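Local coordinates for protein beta-N-acetylhexosaminidase (Arthrobacter aurescens, PDB 3RCN) that probably hydrolyses terminal non-reducing N-acetyl-D-hexosamine residues from N-acetyl-beta-D-hexosaminides, as a glycosidase of family 20, at residues A[291-294]-A[295-299]; A[489-492]-A[493-496]; A[317-320]-A[321-324]; A[120-123]-A[124-127]; A[400-403]-A[404-407]. All coordinates share one frame; numbering follows the deposited sequence.

In the fold
The five contacts are all local, and each illustrates how neighbouring residues fix a turn, a cap or a helix within a larger fold. Interactions 1, 3 and 5 belong to the family 20 catalytic barrel, whereas interaction 4 lies in the preceding domain 2, its centre about 54 Å from that of interaction 1. Interactions 3 and 5 probably lie near the active site: the side chains of Val317, its neighbour in the chain, and Glu403 come within about 6 and 7 Å of that of Glu316, the predicted proton donor. The centres of interactions 3 and 5 are about 27 Å apart. Interaction 2, which starts helix 491-508, lies with its centre about 21 Å from that of interaction 5.

Interaction 1: A[291-294]-A[295-299]; sequences LEFY and RNVLD
Leu291 and Arg295 meet at the head of a run of backbone hydrogen bonds, with Arg295 N reaching Leu291 O at 3.0 Å. The next three steps repeat the pattern: Asn296 N bonds to Glu292 O, Val297 N to Phe293 O at 3.0 Å, and Leu298 N to Tyr294 O.

Packing contacts use the same spacing. Arg295 places its extended chain back along the helix, and one face of its guanidinium lies against Leu291 CB while NH2 comes 3.9 Å from Leu291 CD1. In an apolar contact, Val297 CG2 approaches the Phe293 ring at an oblique angle, 3.9 Å from CE1.

Polar side chains follow on the more exposed side. Glu292 OE2 stands 3.5 Å from Asn296 ND2, the carboxylate and amide planes nearly perpendicular at 88°, but the amide nitrogen has its hydrogen bond with Tyr189 OH. Phe293 also stacks on Tyr189, which therefore touches successive turns. Leu291 packs on helix 342-357, and Leu298 on strand 309-313. This is the i to i+4 pattern of an amphipathic alpha-helix, here helix 288-304, flanking the beta-barrel of the catalytic domain.

Interaction 2: A[489-492]-A[493-496]; sequences RDYD and EFLT
Tyr491 and Leu495, one helical turn apart, form the apolar part of this contact. Leu495 CG lies over one face of the phenol ring, 4.1 Å from its centroid and 25° off the normal, in a CH-pi contact, while CD1 and CD2 spread toward CE2 and OH. A chi1 of 176° sets the Tyr491 ring opposite the backbone N, and the ring leans obliquely forward so that one face turns to Leu495. Were Tyr491 an alanine, Leu495 would probably lose the aromatic surface it packs on, and part of helix 428-432, against which the ring also rests, would be uncovered.

The backbone bonds begin the helix: Phe494 N donates to Asp490 O at 3.1 Å, and Leu495 N to Tyr491 O at 3.0 Å.

Capping bonds come from Asp490, the N-cap. Its OD2 accepts weakly from Glu493 N at 3.2 Å, and OD1 weakly from Asp492 N. A water bonds Asp490 N to Glu493 OE1, while OE2 of that glutamate forms a salt bridge with Arg497. Farther on, Thr496 OG1 donates to Glu493 O at 2.7 Å, on a lone pair in the carbonyl plane. Carboxylates gathered near the first turn, where the helix dipole is positive, are likely to be stabilised by it.

Interaction 3: A[317-320]-A[321-324]; sequences VPLT and QWQA
Leu319 O accepts the shortest hydrogen bond between the two segments, from Gln323 N at 2.8 Å; the N-H points at the oxygen almost straight (162°). Thr320 O takes the following step, accepting from Ala324 N at 3.2 Å. Before them a water bridges the approach: it accepts from Gln321 N at 2.9 Å and donates, weakly, to Pro318 O, so the amide of this early helical residue is satisfied by solvent.

These bonds define the short helix 320-323, which follows the loop after barrel strand 309-313. That loop includes Glu316, the predicted proton donor, whose side chain is about 6 Å from the side chain of Val317.

The side chains turn to different neighbours. Trp322, with CG anti to its carbonyl carbon (chi1 -74°), swings its indole back toward the loop, where Leu319 CD2 comes 4.0 Å from CE3 and Val317 CG1 lies 4.3 Å from CH2. Its NE1 donates to Leu284 O, and Gln321 NE2 likewise to Val283 O, joining the helix to the loop that precedes helix 288-304. Gln323 carries its extended chain obliquely across Leu319, bringing NE2 within 3.5 Å of Leu319 CB; the same side chain is about 3 Å from a bound sulfate, probably taken up from the crystallisation liquor.

Interaction 4: A[120-123]-A[124-127]; sequences VAVE and GWSV
Val122 and Trp125 are brought together by a bend in the backbone, where Val122 adopts left-handed helical angles (phi 65°) between the right-handed helical conformations of Ala121 and Glu123, before the chain extends from Gly124 on. The bend belongs to the loop that connects helix 95-109 with strand 125-134 in domain 2 of the family 20 hydrolase, a helix-on-sheet domain with a mixed sheet. Within that sheet strand 125-134 runs antiparallel to strand 16-26, and backbone hydrogen bonds join Trp125 with Leu26 and Val127 with Leu24.

No hydrogen bond crosses between residues 120-123 and 124-127; the contact is made by two valines and one indole. The Trp125 side chain has CG anti to its carbonyl carbon (chi1 -64°), which turns the ring back toward the loop, beside the two valines, rather than onward along the strand. The Val120 and Trp125 side chains cross at about a right angle, and Val120 CG2 is 3.4 Å from Trp125 CZ2 and 3.9 Å from CE2, on the benzene part of the ring. Val122 comes instead at the pyrrole part.

Other elements enclose the indole. Trp55 packs against it edge-to-face, while Leu109 from helix 95-109 and Thr53 from helix 39-53 touch it as well, and Val122 shares contacts with both Trp55 and Thr53. Through Val122 and Trp125 the chain thus packs on helices 39-53 and 95-109. Val122 CG2 lies at the edge of the Trp125 ring, 3.3 Å from NE1.

Interaction 5: A[400-403]-A[404-407]; sequences MCPE and HKLY
Pro402 and Leu406 are joined through Pro402 O, a carbonyl gripped by two amides. Leu406 N donates to it at 2.9 Å, and Lys405 N at 3.2 Å. The two approaches differ: the first has a C=O...N angle of 163°, whereas the second comes from above the carbonyl plane, 65° out of it. Glu403 O and Tyr407 N are satisfied through one water, which donates to Glu403 O at 2.8 Å and accepts from Tyr407 N at 3.1 Å. Beyond the turn, Glu403 OE2 forms a salt bridge with Arg533.

The side chains close the same loop. Tyr407 lays its ring flat over the Glu403 backbone, with Glu403 CA 3.7 Å from the ring centroid and only 6° off the normal, a CH-pi contact. Glu403 CG, anti to its backbone N, reaches 3.6 Å from Tyr407 CD2, and the chain then extends toward Arg533. A serine in place of Tyr407 would probably strip this cover from Glu403, leaving its stem held mainly through the salt bridge to Arg533. The Pro402 ring runs alongside Leu406, CD 4.1 Å from CG.

The loop follows barrel strand 397-400, close to the predicted proton donor Glu316; backbone hydrogen bonds join Cys401 with Ser381 of strand 378-381, Glu403 with Trp382, and Leu406 with Asn455 of strand 449-456, and the Leu406 side chain packs on helix 474-483.

Interaction 1: A[291-294]-A[295-299]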
loop_
_atom_site.group_PDB
_atom_site.type_symbol
_atom_site.label_atom_id
_atom_site.label_comp_id
_atom_site.label_asym_id
_atom_site.label_seq_id
_atom_site.Cartn_x
_atom_site.Cartn_y
_atom_site.Cartn_z
ATOM N N LEU A 291 -18.993 32.208 0.552
ATOM C CA LEU A 291 -18.854 32.115 1.998
ATOM C C LEU A 291 -19.747 31.038 2.592
ATOM O O LEU A 291 -19.290 30.241 3.412
ATOM C CB LEU A 291 -19.152 33.464 2.662
ATOM C CG LEU A 291 -17.899 34.245 3.035
ATOM C CD1 LEU A 291 -18.260 35.533 3.731
ATOM C CD2 LEU A 291 -17.000 33.367 3.913
ATOM N N GLU A 292 -21.017 31.016 2.188
ATOM C CA GLU A 292 -21.944 30.031 2.721
ATOM C C GLU A 292 -21.511 28.611 2.312
ATOM O O GLU A 292 -21.573 27.664 3.106
ATOM C CB GLU A 292 -23.376 30.316 2.254
ATOM C CG GLU A 292 -24.401 29.305 2.772
ATOM C CD GLU A 292 -25.533 29.041 1.781
ATOM O OE1 GLU A 292 -25.881 29.970 1.014
ATOM O OE2 GLU A 292 -26.070 27.904 1.769
ATOM N N PHE A 293 -21.069 28.482 1.066
ATOM C CA PHE A 293 -20.636 27.204 0.543
ATOM C C PHE A 293 -19.531 26.641 1.425
ATOM O O PHE A 293 -19.601 25.500 1.880
ATOM C CB PHE A 293 -20.135 27.380 -0.888
ATOM C CG PHE A 293 -19.828 26.091 -1.579
ATOM C CD1 PHE A 293 -18.569 25.515 -1.473
ATOM C CD2 PHE A 293 -20.793 25.451 -2.341
ATOM C CE1 PHE A 293 -18.281 24.321 -2.112
ATOM C CE2 PHE A 293 -20.507 24.258 -2.982
ATOM C CZ PHE A 293 -19.249 23.695 -2.864
ATOM N N TYR A 294 -18.520 27.459 1.685
ATOM C CA TYR A 294 -17.350 26.985 2.396
ATOM C C TYR A 294 -17.541 26.859 3.903
ATOM O O TYR A 294 -16.762 26.185 4.561
ATOM C CB TYR A 294 -16.145 27.848 2.065
ATOM C CG TYR A 294 -15.515 27.457 0.764
ATOM C CD1 TYR A 294 -15.890 28.072 -0.419
ATOM C CD2 TYR A 294 -14.558 26.450 0.710
ATOM C CE1 TYR A 294 -15.326 27.708 -1.621
ATOM C CE2 TYR A 294 -13.984 26.072 -0.492
ATOM C CZ TYR A 294 -14.374 26.706 -1.653
ATOM O OH TYR A 294 -13.811 26.350 -2.850
ATOM N N ARG A 295 -18.573 27.494 4.445
ATOM C CA ARG A 295 -18.940 27.273 5.844
ATOM C C ARG A 295 -19.555 25.901 5.949
ATOM O O ARG A 295 -19.295 25.167 6.903
ATOM C CB ARG A 295 -19.967 28.289 6.347
ATOM C CG ARG A 295 -19.461 29.688 6.534
ATOM C CD ARG A 295 -20.538 30.510 7.232
ATOM N NE ARG A 295 -20.132 31.889 7.397
ATOM C CZ ARG A 295 -20.614 32.881 6.663
ATOM N NH1 ARG A 295 -21.538 32.606 5.744
ATOM N NH2 ARG A 295 -20.187 34.136 6.861
ATOM N N ASN A 296 -20.380 25.562 4.962
ATOM C CA ASN A 296 -20.955 24.221 4.884
ATOM C C ASN A 296 -19.889 23.127 4.710
ATOM O O ASN A 296 -19.985 22.057 5.308
ATOM C CB ASN A 296 -22.019 24.152 3.792
ATOM C CG ASN A 296 -23.279 24.914 4.168
ATOM O OD1 ASN A 296 -23.623 25.010 5.343
ATOM N ND2 ASN A 296 -23.966 25.463 3.175
ATOM N N VAL A 297 -18.866 23.408 3.908
ATOM C CA VAL A 297 -17.759 22.482 3.759
ATOM C C VAL A 297 -17.029 22.356 5.088
ATOM O O VAL A 297 -16.716 21.249 5.532
ATOM C CB VAL A 297 -16.772 22.939 2.666
ATOM C CG1 VAL A 297 -15.449 22.230 2.815
ATOM C CG2 VAL A 297 -17.356 22.710 1.282
ATOM N N LEU A 298 -16.772 23.482 5.744
ATOM C CA LEU A 298 -15.973 23.423 6.963
ATOM C C LEU A 298 -16.744 22.798 8.123
ATOM O O LEU A 298 -16.146 22.381 9.113
ATOM C CB LEU A 298 -15.440 24.795 7.355
ATOM C CG LEU A 298 -14.353 25.408 6.475
ATOM C CD1 LEU A 298 -14.150 26.865 6.881
ATOM C CD2 LEU A 298 -13.051 24.632 6.554
ATOM N N ASP A 299 -18.067 22.739 7.989
ATOM C CA ASP A 299 -18.913 22.062 8.967
ATOM C C ASP A 299 -18.662 20.566 8.904
ATOM O O ASP A 299 -18.568 19.904 9.932
ATOM C CB ASP A 299 -20.394 22.310 8.687
ATOM C CG ASP A 299 -20.869 23.669 9.161
ATOM O OD1 ASP A 299 -20.221 24.252 10.056
ATOM O OD2 ASP A 299 -21.899 24.152 8.641
#

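Interaction 2: A[489-492]-A[493-496]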
loop_
_atom_site.group_PDB
_atom_site.type_symbol
_atom_site.label_atom_id
_atom_site.label_comp_id
_atom_site.label_asym_id
_atom_site.label_seq_id
_atom_site.Cartn_x
_atom_site.Cartn_y
_atom_site.Cartn_z
ATOM N N ARG A 489 25.228 17.641 16.582
ATOM C CA ARG A 489 25.007 17.513 15.141
ATOM C C ARG A 489 26.289 17.532 14.307
ATOM O O ARG A 489 27.010 18.530 14.281
ATOM C CB ARG A 489 24.057 18.607 14.648
ATOM C CG ARG A 489 23.818 18.599 13.146
ATOM C CD ARG A 489 22.330 18.586 12.828
ATOM N NE ARG A 489 21.570 17.910 13.872
ATOM C CZ ARG A 489 20.532 18.450 14.499
ATOM N NH1 ARG A 489 19.906 17.765 15.448
ATOM N NH2 ARG A 489 20.113 19.672 14.180
ATOM N N ASP A 490 26.561 16.405 13.650
ATOM C CA ASP A 490 27.625 16.274 12.654
ATOM C C ASP A 490 27.123 15.397 11.498
ATOM O O ASP A 490 26.666 14.271 11.714
ATOM C CB ASP A 490 28.882 15.667 13.290
ATOM C CG ASP A 490 29.904 15.190 12.259
ATOM O OD1 ASP A 490 30.106 15.882 11.235
ATOM O OD2 ASP A 490 30.519 14.123 12.482
ATOM N N TYR A 491 27.230 15.896 10.271
ATOM C CA TYR A 491 26.697 15.170 9.121
ATOM C C TYR A 491 27.399 13.843 8.873
ATOM O O TYR A 491 26.740 12.841 8.597
ATOM C CB TYR A 491 26.742 16.025 7.850
ATOM C CG TYR A 491 26.290 15.290 6.610
ATOM C CD1 TYR A 491 24.973 14.873 6.466
ATOM C CD2 TYR A 491 27.180 15.011 5.583
ATOM C CE1 TYR A 491 24.554 14.205 5.335
ATOM C CE2 TYR A 491 26.773 14.345 4.446
ATOM C CZ TYR A 491 25.457 13.945 4.324
ATOM O OH TYR A 491 25.045 13.273 3.190
ATOM N N ASP A 492 28.728 13.840 8.960
ATOM C CA ASP A 492 29.516 12.643 8.669
ATOM C C ASP A 492 29.164 11.524 9.631
ATOM O O ASP A 492 29.111 10.355 9.250
ATOM C CB ASP A 492 31.015 12.935 8.736
ATOM C CG ASP A 492 31.479 13.857 7.628
ATOM O OD1 ASP A 492 30.917 13.787 6.513
ATOM O OD2 ASP A 492 32.405 14.660 7.879
ATOM N N GLU A 493 28.919 11.893 10.880
ATOM C CA GLU A 493 28.528 10.931 11.896
ATOM C C GLU A 493 27.148 10.369 11.568
ATOM O O GLU A 493 26.937 9.155 11.609
ATOM C CB GLU A 493 28.534 11.594 13.273
ATOM C CG GLU A 493 28.385 10.633 14.433
ATOM C CD GLU A 493 26.940 10.233 14.692
ATOM O OE1 GLU A 493 26.069 11.140 14.744
ATOM O OE2 GLU A 493 26.686 9.013 14.845
ATOM N N PHE A 494 26.219 11.268 11.241
ATOM C CA PHE A 494 24.863 10.903 10.841
ATOM C C PHE A 494 24.847 9.874 9.710
ATOM O O PHE A 494 24.055 8.935 9.740
ATOM C CB PHE A 494 24.089 12.154 10.411
ATOM C CG PHE A 494 22.696 11.871 9.907
ATOM C CD1 PHE A 494 21.659 11.621 10.793
ATOM C CD2 PHE A 494 22.423 11.868 8.547
ATOM C CE1 PHE A 494 20.376 11.356 10.331
ATOM C CE2 PHE A 494 21.140 11.605 8.072
ATOM C CZ PHE A 494 20.115 11.350 8.966
ATOM N N LEU A 495 25.716 10.059 8.717
ATOM C CA LEU A 495 25.776 9.172 7.554
ATOM C C LEU A 495 26.020 7.729 7.938
ATOM O O LEU A 495 25.380 6.817 7.415
ATOM C CB LEU A 495 26.886 9.604 6.605
ATOM C CG LEU A 495 26.482 10.575 5.511
ATOM C CD1 LEU A 495 27.592 10.643 4.478
ATOM C CD2 LEU A 495 25.180 10.113 4.883
ATOM N N THR A 496 26.971 7.537 8.842
ATOM C CA THR A 496 27.343 6.210 9.300
ATOM C C THR A 496 26.163 5.520 9.977
ATOM O O THR A 496 25.989 4.317 9.852
ATOM C CB THR A 496 28.574 6.255 10.241
ATOM O OG1 THR A 496 28.183 6.716 11.541
ATOM C CG2 THR A 496 29.642 7.188 9.675
HETATM O O HOH W 1 25.035 13.877 14.658
#

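Interaction 3: A[317-320]-A[321-324]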
loop_
_atom_site.group_PDB
_atom_site.type_symbol
_atom_site.label_atom_id
_atom_site.label_comp_id
_atom_site.label_asym_id
_atom_site.label_seq_id
_atom_site.Cartn_x
_atom_site.Cartn_y
_atom_site.Cartn_z
ATOM N N VAL A 317 -2.845 34.128 -4.652
ATOM C CA VAL A 317 -4.016 34.631 -5.351
ATOM C C VAL A 317 -3.721 35.903 -6.145
ATOM O O VAL A 317 -3.581 36.984 -5.570
ATOM C CB VAL A 317 -5.201 34.869 -4.397
ATOM C CG1 VAL A 317 -6.505 34.822 -5.171
ATOM C CG2 VAL A 317 -5.211 33.824 -3.287
ATOM N N PRO A 318 -3.663 35.773 -7.480
ATOM C CA PRO A 318 -3.523 36.879 -8.440
ATOM C C PRO A 318 -4.754 37.766 -8.372
ATOM O O PRO A 318 -5.849 37.243 -8.198
ATOM C CB PRO A 318 -3.486 36.164 -9.799
ATOM C CG PRO A 318 -3.063 34.766 -9.489
ATOM C CD PRO A 318 -3.661 34.459 -8.145
ATOM N N LEU A 319 -4.593 39.076 -8.508
ATOM C CA LEU A 319 -5.726 39.974 -8.304
ATOM C C LEU A 319 -6.428 40.296 -9.610
ATOM O O LEU A 319 -7.428 41.014 -9.624
ATOM C CB LEU A 319 -5.266 41.269 -7.665
ATOM C CG LEU A 319 -4.478 41.163 -6.367
ATOM C CD1 LEU A 319 -3.970 42.547 -6.019
ATOM C CD2 LEU A 319 -5.324 40.597 -5.245
ATOM N N THR A 320 -5.899 39.759 -10.703
ATOM C CA THR A 320 -6.386 40.098 -12.025
ATOM C C THR A 320 -7.892 39.942 -12.136
ATOM O O THR A 320 -8.583 40.869 -12.545
ATOM C CB THR A 320 -5.727 39.216 -13.084
ATOM O OG1 THR A 320 -4.306 39.306 -12.936
ATOM C CG2 THR A 320 -6.143 39.657 -14.490
ATOM N N GLN A 321 -8.394 38.764 -11.774
ATOM C CA GLN A 321 -9.823 38.499 -11.840
ATOM C C GLN A 321 -10.610 39.523 -11.012
ATOM O O GLN A 321 -11.604 40.081 -11.472
ATOM C CB GLN A 321 -10.116 37.085 -11.354
ATOM C CG GLN A 321 -11.601 36.711 -11.290
ATOM C CD GLN A 321 -11.823 35.288 -10.762
ATOM O OE1 GLN A 321 -11.195 34.324 -11.229
ATOM N NE2 GLN A 321 -12.709 35.155 -9.774
ATOM N N TRP A 322 -10.149 39.773 -9.795
ATOM C CA TRP A 322 -10.879 40.630 -8.874
ATOM C C TRP A 322 -10.879 42.085 -9.329
ATOM O O TRP A 322 -11.874 42.781 -9.185
ATOM C CB TRP A 322 -10.295 40.526 -7.473
ATOM C CG TRP A 322 -10.627 39.262 -6.763
ATOM C CD1 TRP A 322 -11.534 38.314 -7.141
ATOM C CD2 TRP A 322 -10.048 38.804 -5.535
ATOM N NE1 TRP A 322 -11.556 37.293 -6.215
ATOM C CE2 TRP A 322 -10.654 37.575 -5.219
ATOM C CE3 TRP A 322 -9.087 39.328 -4.658
ATOM C CZ2 TRP A 322 -10.327 36.860 -4.072
ATOM C CZ3 TRP A 322 -8.762 38.618 -3.522
ATOM C CH2 TRP A 322 -9.378 37.396 -3.240
ATOM N N GLN A 323 -9.762 42.531 -9.884
ATOM C CA GLN A 323 -9.649 43.891 -10.375
ATOM C C GLN A 323 -10.586 44.144 -11.554
ATOM O O GLN A 323 -11.055 45.268 -11.757
ATOM C CB GLN A 323 -8.210 44.191 -10.778
ATOM C CG GLN A 323 -7.265 44.291 -9.609
ATOM C CD GLN A 323 -5.823 44.314 -10.055
ATOM O OE1 GLN A 323 -5.534 44.205 -11.247
ATOM N NE2 GLN A 323 -4.907 44.453 -9.104
ATOM N N ALA A 324 -10.854 43.102 -12.332
ATOM C CA ALA A 324 -11.703 43.242 -13.504
ATOM C C ALA A 324 -13.160 42.897 -13.199
ATOM O O ALA A 324 -14.009 42.906 -14.086
ATOM C CB ALA A 324 -11.170 42.366 -14.651
HETATM O O HOH W 2 -6.760 36.563 -10.962
#

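Interaction 4: A[120-123]-A[124-127]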
loop_
_atom_site.group_PDB
_atom_site.type_symbol
_atom_site.label_atom_id
_atom_site.label_comp_id
_atom_site.label_asym_id
_atom_site.label_seq_id
_atom_site.Cartn_x
_atom_site.Cartn_y
_atom_site.Cartn_z
ATOM N N VAL A 120 12.578 -13.893 10.511
ATOM C CA VAL A 120 13.673 -14.547 11.217
ATOM C C VAL A 120 13.240 -15.764 12.040
ATOM O O VAL A 120 12.066 -16.124 12.078
ATOM C CB VAL A 120 14.445 -13.546 12.102
ATOM C CG1 VAL A 120 15.179 -12.536 11.228
ATOM C CG2 VAL A 120 13.501 -12.847 13.072
ATOM N N ALA A 121 14.215 -16.386 12.698
ATOM C CA ALA A 121 14.019 -17.631 13.442
ATOM C C ALA A 121 12.985 -17.520 14.566
ATOM O O ALA A 121 12.175 -18.426 14.761
ATOM C CB ALA A 121 15.350 -18.124 14.004
ATOM N N VAL A 122 13.022 -16.408 15.295
ATOM C CA VAL A 122 12.126 -16.164 16.420
ATOM C C VAL A 122 12.318 -17.115 17.613
ATOM O O VAL A 122 11.461 -17.204 18.499
ATOM C CB VAL A 122 10.652 -16.179 15.912
ATOM C CG1 VAL A 122 9.736 -17.108 16.745
ATOM C CG2 VAL A 122 10.108 -14.759 15.833
ATOM N N GLU A 123 13.495 -17.732 17.699
ATOM C CA GLU A 123 13.813 -18.568 18.859
ATOM C C GLU A 123 14.092 -17.633 20.022
ATOM O O GLU A 123 13.551 -17.787 21.121
ATOM C CB GLU A 123 15.016 -19.472 18.587
ATOM C CG GLU A 123 14.815 -20.463 17.449
ATOM C CD GLU A 123 13.562 -21.312 17.615
ATOM O OE1 GLU A 123 13.142 -21.546 18.772
ATOM O OE2 GLU A 123 12.993 -21.739 16.585
ATOM N N GLY A 124 14.920 -16.634 19.750
ATOM C CA GLY A 124 15.052 -15.514 20.650
ATOM C C GLY A 124 15.442 -14.284 19.864
ATOM O O GLY A 124 16.018 -14.363 18.773
ATOM N N TRP A 125 15.105 -13.130 20.421
ATOM C CA TRP A 125 15.596 -11.877 19.898
ATOM C C TRP A 125 16.352 -11.284 21.043
ATOM O O TRP A 125 16.125 -11.638 22.196
ATOM C CB TRP A 125 14.465 -10.942 19.510
ATOM C CG TRP A 125 13.601 -11.409 18.401
ATOM C CD1 TRP A 125 13.104 -12.657 18.221
ATOM C CD2 TRP A 125 13.121 -10.620 17.305
ATOM N NE1 TRP A 125 12.336 -12.703 17.077
ATOM C CE2 TRP A 125 12.336 -11.464 16.495
ATOM C CE3 TRP A 125 13.280 -9.284 16.931
ATOM C CZ2 TRP A 125 11.707 -11.014 15.333
ATOM C CZ3 TRP A 125 12.655 -8.840 15.778
ATOM C CH2 TRP A 125 11.877 -9.701 14.996
ATOM N N SER A 126 17.257 -10.376 20.741
ATOM C CA SER A 126 17.994 -9.747 21.807
ATOM C C SER A 126 17.956 -8.231 21.746
ATOM O O SER A 126 18.118 -7.632 20.683
ATOM C CB SER A 126 19.421 -10.260 21.811
ATOM O OG SER A 126 19.418 -11.620 22.174
ATOM N N VAL A 127 17.725 -7.625 22.904
ATOM C CA VAL A 127 17.858 -6.188 23.069
ATOM C C VAL A 127 19.131 -5.888 23.847
ATOM O O VAL A 127 19.284 -6.335 24.979
ATOM C CB VAL A 127 16.676 -5.601 23.852
ATOM C CG1 VAL A 127 15.669 -4.981 22.908
ATOM C CG2 VAL A 127 16.028 -6.677 24.710
#

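Interaction 5: A[400-403]-A[404-407]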
loop_
_atom_site.group_PDB
_atom_site.type_symbol
_atom_site.label_atom_id
_atom_site.label_comp_id
_atom_site.label_asym_id
_atom_site.label_seq_id
_atom_site.Cartn_x
_atom_site.Cartn_y
_atom_site.Cartn_z
HETATM N N MSE A 400 8.048 26.753 10.821
HETATM C CA MSE A 400 8.898 27.028 9.665
HETATM C C MSE A 400 8.877 25.901 8.627
HETATM O O MSE A 400 9.037 24.720 8.948
HETATM C CB MSE A 400 10.339 27.294 10.093
HETATM C CG MSE A 400 10.490 28.430 11.068
HETATM SE SE MSE A 400 10.063 30.154 10.261
HETATM C CE MSE A 400 11.314 30.040 8.750
ATOM N N CYS A 401 8.640 26.290 7.382
ATOM C CA CYS A 401 8.829 25.417 6.248
ATOM C C CYS A 401 9.370 26.224 5.083
ATOM O O CYS A 401 8.659 26.477 4.113
ATOM C CB CYS A 401 7.522 24.721 5.870
ATOM S SG CYS A 401 6.061 25.767 5.894
ATOM N N PRO A 402 10.633 26.649 5.180
ATOM C CA PRO A 402 11.228 27.487 4.131
ATOM C C PRO A 402 11.233 26.762 2.789
ATOM O O PRO A 402 11.625 25.603 2.732
ATOM C CB PRO A 402 12.664 27.701 4.617
ATOM C CG PRO A 402 12.643 27.381 6.075
ATOM C CD PRO A 402 11.572 26.357 6.273
ATOM N N GLU A 403 10.803 27.444 1.732
ATOM C CA GLU A 403 10.775 26.878 0.392
ATOM C C GLU A 403 12.161 26.485 -0.115
ATOM O O GLU A 403 12.285 25.609 -0.954
ATOM C CB GLU A 403 10.136 27.862 -0.591
ATOM C CG GLU A 403 10.094 27.363 -2.042
ATOM C CD GLU A 403 9.748 28.463 -3.050
ATOM O OE1 GLU A 403 9.733 29.660 -2.676
ATOM O OE2 GLU A 403 9.499 28.124 -4.227
ATOM N N HIS A 404 13.202 27.153 0.359
ATOM C CA HIS A 404 14.540 26.862 -0.147
ATOM C C HIS A 404 15.301 25.860 0.718
ATOM O O HIS A 404 16.486 25.604 0.493
ATOM C CB HIS A 404 15.345 28.140 -0.387
ATOM C CG HIS A 404 15.468 29.013 0.817
ATOM N ND1 HIS A 404 14.399 29.704 1.349
ATOM C CD2 HIS A 404 16.537 29.323 1.588
ATOM C CE1 HIS A 404 14.804 30.397 2.399
ATOM N NE2 HIS A 404 16.098 30.183 2.566
ATOM N N LYS A 405 14.617 25.320 1.722
ATOM C CA LYS A 405 15.207 24.348 2.642
ATOM C C LYS A 405 14.421 23.041 2.692
ATOM O O LYS A 405 14.946 21.973 2.432
ATOM C CB LYS A 405 15.294 24.937 4.054
ATOM C CG LYS A 405 16.192 26.157 4.190
ATOM C CD LYS A 405 17.602 25.855 3.710
ATOM C CE LYS A 405 18.544 26.987 4.063
ATOM N NZ LYS A 405 18.004 28.296 3.618
ATOM N N LEU A 406 13.170 23.157 3.120
ATOM C CA LEU A 406 12.290 22.048 3.461
ATOM C C LEU A 406 11.303 21.523 2.406
ATOM O O LEU A 406 10.352 20.820 2.768
ATOM C CB LEU A 406 11.603 22.307 4.799
ATOM C CG LEU A 406 12.602 22.438 5.949
ATOM C CD1 LEU A 406 11.893 22.425 7.287
ATOM C CD2 LEU A 406 13.622 21.323 5.885
ATOM N N TYR A 407 11.409 21.971 1.156
ATOM C CA TYR A 407 10.498 21.466 0.115
ATOM C C TYR A 407 11.071 20.227 -0.573
ATOM O O TYR A 407 12.097 20.291 -1.260
ATOM C CB TYR A 407 10.150 22.552 -0.918
ATOM C CG TYR A 407 9.081 23.529 -0.450
ATOM C CD1 TYR A 407 8.792 23.681 0.899
ATOM C CD2 TYR A 407 8.339 24.273 -1.360
ATOM C CE1 TYR A 407 7.815 24.553 1.328
ATOM C CE2 TYR A 407 7.350 25.157 -0.934
ATOM C CZ TYR A 407 7.098 25.290 0.413
ATOM O OH TYR A 407 6.126 26.160 0.859
HETATM O O HOH W 3 13.641 23.204 -0.606
#